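Local coordinates for protein polyprenyl synthetase (PDB 4KKM) that probably works as a metal-dependent prenyltransferase that joins isoprenyl diphosphates into longer chains, as in the farnesyl and geranylgeranyl diphosphate synthase family, at residues N26-T29 against M30-V34; G218-M221 against G222-N225. All blocks are in the same frame, centred on the assembly; numbering follows the deposited sequence.

Contact 1 (N26-T29 against M30-V34)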
loop_
_atom_site.group_PDB
_atom_site.type_symbol
_atom_site.label_atom_id
_atom_site.label_comp_id
_atom_site.label_asym_id
_atom_site.label_seq_id
_atom_site.Cartn_x
_atom_site.Cartn_y
_atom_site.Cartn_z
ATOM N N ASN B 26 2.348 13.420 32.707
ATOM C CA ASN B 26 1.329 12.534 32.167
ATOM C C ASN B 26 1.645 12.171 30.722
ATOM O O ASN B 26 1.373 11.052 30.284
ATOM C CB ASN B 26 -0.056 13.169 32.271
ATOM C CG ASN B 26 -0.458 13.459 33.707
ATOM O OD1 ASN B 26 -0.375 14.598 34.170
ATOM N ND2 ASN B 26 -0.898 12.427 34.420
ATOM N N LEU B 27 2.222 13.119 29.985
ATOM C CA LEU B 27 2.616 12.866 28.599
ATOM C C LEU B 27 3.632 11.735 28.501
ATOM O O LEU B 27 3.472 10.824 27.689
ATOM C CB LEU B 27 3.176 14.125 27.927
ATOM C CG LEU B 27 3.644 13.878 26.487
ATOM C CD1 LEU B 27 2.502 13.317 25.635
ATOM C CD2 LEU B 27 4.218 15.137 25.851
ATOM N N LYS B 28 4.676 11.796 29.323
ATOM C CA LYS B 28 5.690 10.745 29.336
ATOM C C LYS B 28 5.058 9.390 29.632
ATOM O O LYS B 28 5.394 8.386 29.001
ATOM C CB LYS B 28 6.777 11.035 30.374
ATOM C CG LYS B 28 8.001 10.133 30.236
ATOM C CD LYS B 28 8.775 10.010 31.539
ATOM C CE LYS B 28 10.175 9.469 31.285
ATOM N NZ LYS B 28 10.517 8.311 32.161
ATOM N N THR B 29 4.143 9.370 30.596
ATOM C CA THR B 29 3.443 8.145 30.961
ATOM C C THR B 29 2.630 7.606 29.787
ATOM O O THR B 29 2.710 6.422 29.458
ATOM C CB THR B 29 2.526 8.357 32.183
ATOM O OG1 THR B 29 3.326 8.436 33.369
ATOM C CG2 THR B 29 1.549 7.202 32.324
ATOM N N MET B 30 1.859 8.479 29.147
ATOM C CA MET B 30 1.088 8.069 27.976
ATOM C C MET B 30 2.001 7.522 26.879
ATOM O O MET B 30 1.683 6.519 26.240
ATOM C CB MET B 30 0.223 9.220 27.442
ATOM C CG MET B 30 -0.524 8.875 26.148
ATOM S SD MET B 30 -1.587 10.190 25.506
ATOM C CE MET B 30 -3.133 9.783 26.308
ATOM N N MET B 31 3.145 8.171 26.680
ATOM C CA MET B 31 4.086 7.756 25.642
ATOM C C MET B 31 4.612 6.342 25.878
ATOM O O MET B 31 4.625 5.516 24.964
ATOM C CB MET B 31 5.248 8.749 25.527
ATOM C CG MET B 31 4.872 10.065 24.872
ATOM S SD MET B 31 6.202 11.283 24.836
ATOM C CE MET B 31 7.365 10.489 23.729
ATOM N N GLU B 32 5.028 6.063 27.109
ATOM C CA GLU B 32 5.527 4.736 27.461
ATOM C C GLU B 32 4.435 3.678 27.318
ATOM O O GLU B 32 4.700 2.550 26.902
ATOM C CB GLU B 32 6.089 4.736 28.886
ATOM C CG GLU B 32 7.259 5.690 29.084
ATOM C CD GLU B 32 7.721 5.768 30.530
ATOM O OE1 GLU B 32 6.997 5.271 31.418
ATOM O OE2 GLU B 32 8.810 6.329 30.779
ATOM N N GLN B 33 3.206 4.049 27.664
ATOM C CA GLN B 33 2.069 3.143 27.528
ATOM C C GLN B 33 1.746 2.852 26.066
ATOM O O GLN B 33 1.559 1.695 25.681
ATOM C CB GLN B 33 0.836 3.719 28.221
ATOM C CG GLN B 33 0.618 3.181 29.617
ATOM C CD GLN B 33 -0.083 4.175 30.528
ATOM O OE1 GLN B 33 -0.880 5.005 30.078
ATOM N NE2 GLN B 33 0.220 4.101 31.820
ATOM N N VAL B 34 1.663 3.907 25.262
ATOM C CA VAL B 34 1.389 3.758 23.834
ATOM C C VAL B 34 2.467 2.898 23.173
ATOM O O VAL B 34 2.165 2.018 22.362
ATOM C CB VAL B 34 1.293 5.131 23.136
ATOM C CG1 VAL B 34 1.238 4.971 21.624
ATOM C CG2 VAL B 34 0.071 5.899 23.636
#

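Contact 2 (G218-M221 against G222-N225)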
loop_
_atom_site.group_PDB
_atom_site.type_symbol
_atom_site.label_atom_id
_atom_site.label_comp_id
_atom_site.label_asym_id
_atom_site.label_seq_id
_atom_site.Cartn_x
_atom_site.Cartn_y
_atom_site.Cartn_z
ATOM N N GLY B 218 -8.924 11.024 14.543
ATOM C CA GLY B 218 -9.595 11.269 15.809
ATOM C C GLY B 218 -10.972 11.868 15.608
ATOM O O GLY B 218 -11.945 11.455 16.244
ATOM N N ALA B 219 -11.054 12.841 14.706
ATOM C CA ALA B 219 -12.323 13.474 14.369
ATOM C C ALA B 219 -13.285 12.474 13.739
ATOM O O ALA B 219 -14.473 12.469 14.047
ATOM C CB ALA B 219 -12.092 14.650 13.432
ATOM N N ILE B 220 -12.759 11.630 12.857
ATOM C CA ILE B 220 -13.554 10.609 12.182
ATOM C C ILE B 220 -14.080 9.571 13.180
ATOM O O ILE B 220 -15.274 9.253 13.187
ATOM C CB ILE B 220 -12.736 9.935 11.053
ATOM C CG1 ILE B 220 -12.520 10.920 9.900
ATOM C CG2 ILE B 220 -13.426 8.673 10.541
ATOM C CD1 ILE B 220 -11.505 10.440 8.861
ATOM N N MET B 221 -13.193 9.073 14.040
ATOM C CA MET B 221 -13.569 8.092 15.054
ATOM C C MET B 221 -14.563 8.696 16.041
ATOM O O MET B 221 -15.368 7.982 16.639
ATOM C CB MET B 221 -12.333 7.548 15.791
ATOM C CG MET B 221 -11.417 6.647 14.940
ATOM S SD MET B 221 -12.093 4.989 14.690
ATOM C CE MET B 221 -11.750 4.260 16.289
ATOM N N GLY B 222 -14.516 10.015 16.197
ATOM C CA GLY B 222 -15.395 10.698 17.126
ATOM C C GLY B 222 -16.672 11.234 16.506
ATOM O O GLY B 222 -17.438 11.929 17.176
ATOM N N ARG B 223 -16.894 10.921 15.230
ATOM C CA ARG B 223 -18.048 11.408 14.464
ATOM C C ARG B 223 -18.219 12.916 14.593
ATOM O O ARG B 223 -19.327 13.398 14.811
ATOM C CB ARG B 223 -19.360 10.722 14.892
ATOM C CG ARG B 223 -19.373 9.204 14.857
ATOM C CD ARG B 223 -18.550 8.642 13.708
ATOM N NE ARG B 223 -19.145 8.826 12.381
ATOM C CZ ARG B 223 -18.481 9.264 11.310
ATOM N NH1 ARG B 223 -17.193 9.596 11.399
ATOM N NH2 ARG B 223 -19.109 9.380 10.145
ATOM N N GLN B 224 -17.123 13.655 14.461
ATOM C CA GLN B 224 -17.144 15.096 14.685
ATOM C C GLN B 224 -17.489 15.892 13.427
ATOM O O GLN B 224 -17.295 15.417 12.307
ATOM C CB GLN B 224 -15.801 15.553 15.266
ATOM C CG GLN B 224 -15.508 14.938 16.623
ATOM C CD GLN B 224 -16.499 15.397 17.673
ATOM O OE1 GLN B 224 -16.626 16.591 17.930
ATOM N NE2 GLN B 224 -17.221 14.454 18.266
ATOM N N ASN B 225 -18.003 17.105 13.615
ATOM C CA ASN B 225 -18.384 17.940 12.482
ATOM C C ASN B 225 -17.183 18.539 11.746
ATOM O O ASN B 225 -16.038 18.384 12.175
ATOM C CB ASN B 225 -19.409 19.022 12.888
ATOM C CG ASN B 225 -18.833 20.077 13.833
ATOM O OD1 ASN B 225 -17.634 20.347 13.843
ATOM N ND2 ASN B 225 -19.708 20.690 14.628
#

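Contact 1 (N26-T29 against M30-V34)
Lys28 swings CG anti to its own backbone N (chi1 -168°), while Glu32, one turn further along the helix, keeps CG beside the backbone N with chi1 at -61°; these different first torsions let the two chains converge. Lys28 runs out nearly straight and bends at its last torsion, and its NZ comes in nearly along the C-O axis of Glu32, reaching OE2 at 3.0 Å in a salt bridge. CE of Lys28 follows closely, 3.5 Å from the same OE2, so this carboxylate oxygen faces the end of the lysine chain. Lower down, CG of Glu32 rests 3.3 Å from the carbonyl O of Lys28, an oxygen that also accepts the backbone N-H of Glu32.

This i to i+4 pairing lies near the start of helix 24-45, where ordinary alpha-helical bonds join the segments: Met30 N to Asn26 O at 2.9 Å, with Met31, Glu32 and Gln33 bonded in the same pattern to Leu27, Lys28 and Thr29. On the inward side Leu27 meets Met31: CG of the leucine is 4.0 Å from the methionine SD, and CD1 lies near CG of Met31. Met31 brings SD up to the leucine branch point, and its methyl end then leads away from Leu27. Leu27 also packs on Ser310 and Ile311 of helix 306-314, and Met31 on Tyr314 there and on Leu74 of helix 71-80, so the pair fits between this helix and two others.

Thr29 and Gln33 run alongside each other on the exposed face of the helix. The threonine methyl CG2 sits 3.4 Å from NE2 of Gln33, a van der Waals touch of methyl against amide nitrogen, and Thr29 OG1 makes a weak hydrogen bond back to Val25 O.

Contact 2 (G218-M221 against G222-N225)
Arg223 folds back over the end of helix 208-221 and crosses the side chain of Ile220, its guanidinium turned so that the isoleucine carbonyl meets an edge of the flat group. The backbone here forms a Schellman motif: Arg223, with positive phi (50°), is the C-prime residue, Gln224 N reaches back to Ala219 O at 2.9 Å, and Arg223 N bonds to Ile220 O.

Ile220 O takes two bonds from Arg223, in different directions. NH1 of Arg223 approaches to 2.6 Å in the carbonyl plane, on a lone pair, with the oxygen only 9° out of the guanidinium plane; the backbone N of Arg223 comes from above that carbonyl plane at 3.1 Å. Bends at chi2 and chi3 curl the arginine round to this oxygen. CG2 of Ile220 lies 4.0 Å from NH1, while NH2 forms a salt bridge with Glu163 of helix 158-172, so the guanidinium ties the helix end to a neighbouring helix.

Gln224 sits on another side of the turn. Its CB and CG lie against Ala219, with the two CB atoms 4.2 Å apart, and its chain bends at chi2 to bring the amide back to the carbonyl of Gly222, where NE2 of Gln224 bonds to Gly222 O at 2.8 Å. Replacing it with an alanine would probably leave Gly222 O without its side-chain donor and remove the part of the cover on Ala219 O that CG provides. NE2 meets Gly222 O from above the carbonyl plane, 42° out of it, and not on a lone pair.

In the fold
Contact 1 is a surface contact within helix 24-45, though Leu27 is buried; contact 2 is partly buried and holds the end of helix 208-221 to the loop leading into helix 226-253. Their centres are 23 Å apart and they do not touch, and both lie away from the calcium site. Inside the helix, the backbone bonds repeat regularly, and the side chains add an ion pair on one flank and apolar packing on another. At the helix end the regular pattern gives way to the Schellman bonds, and arginine and glutamine side chains add donors to backbone carbonyls. Charge, too, is used differently: locally in 26-34, but toward helix 158-172 in 218-225.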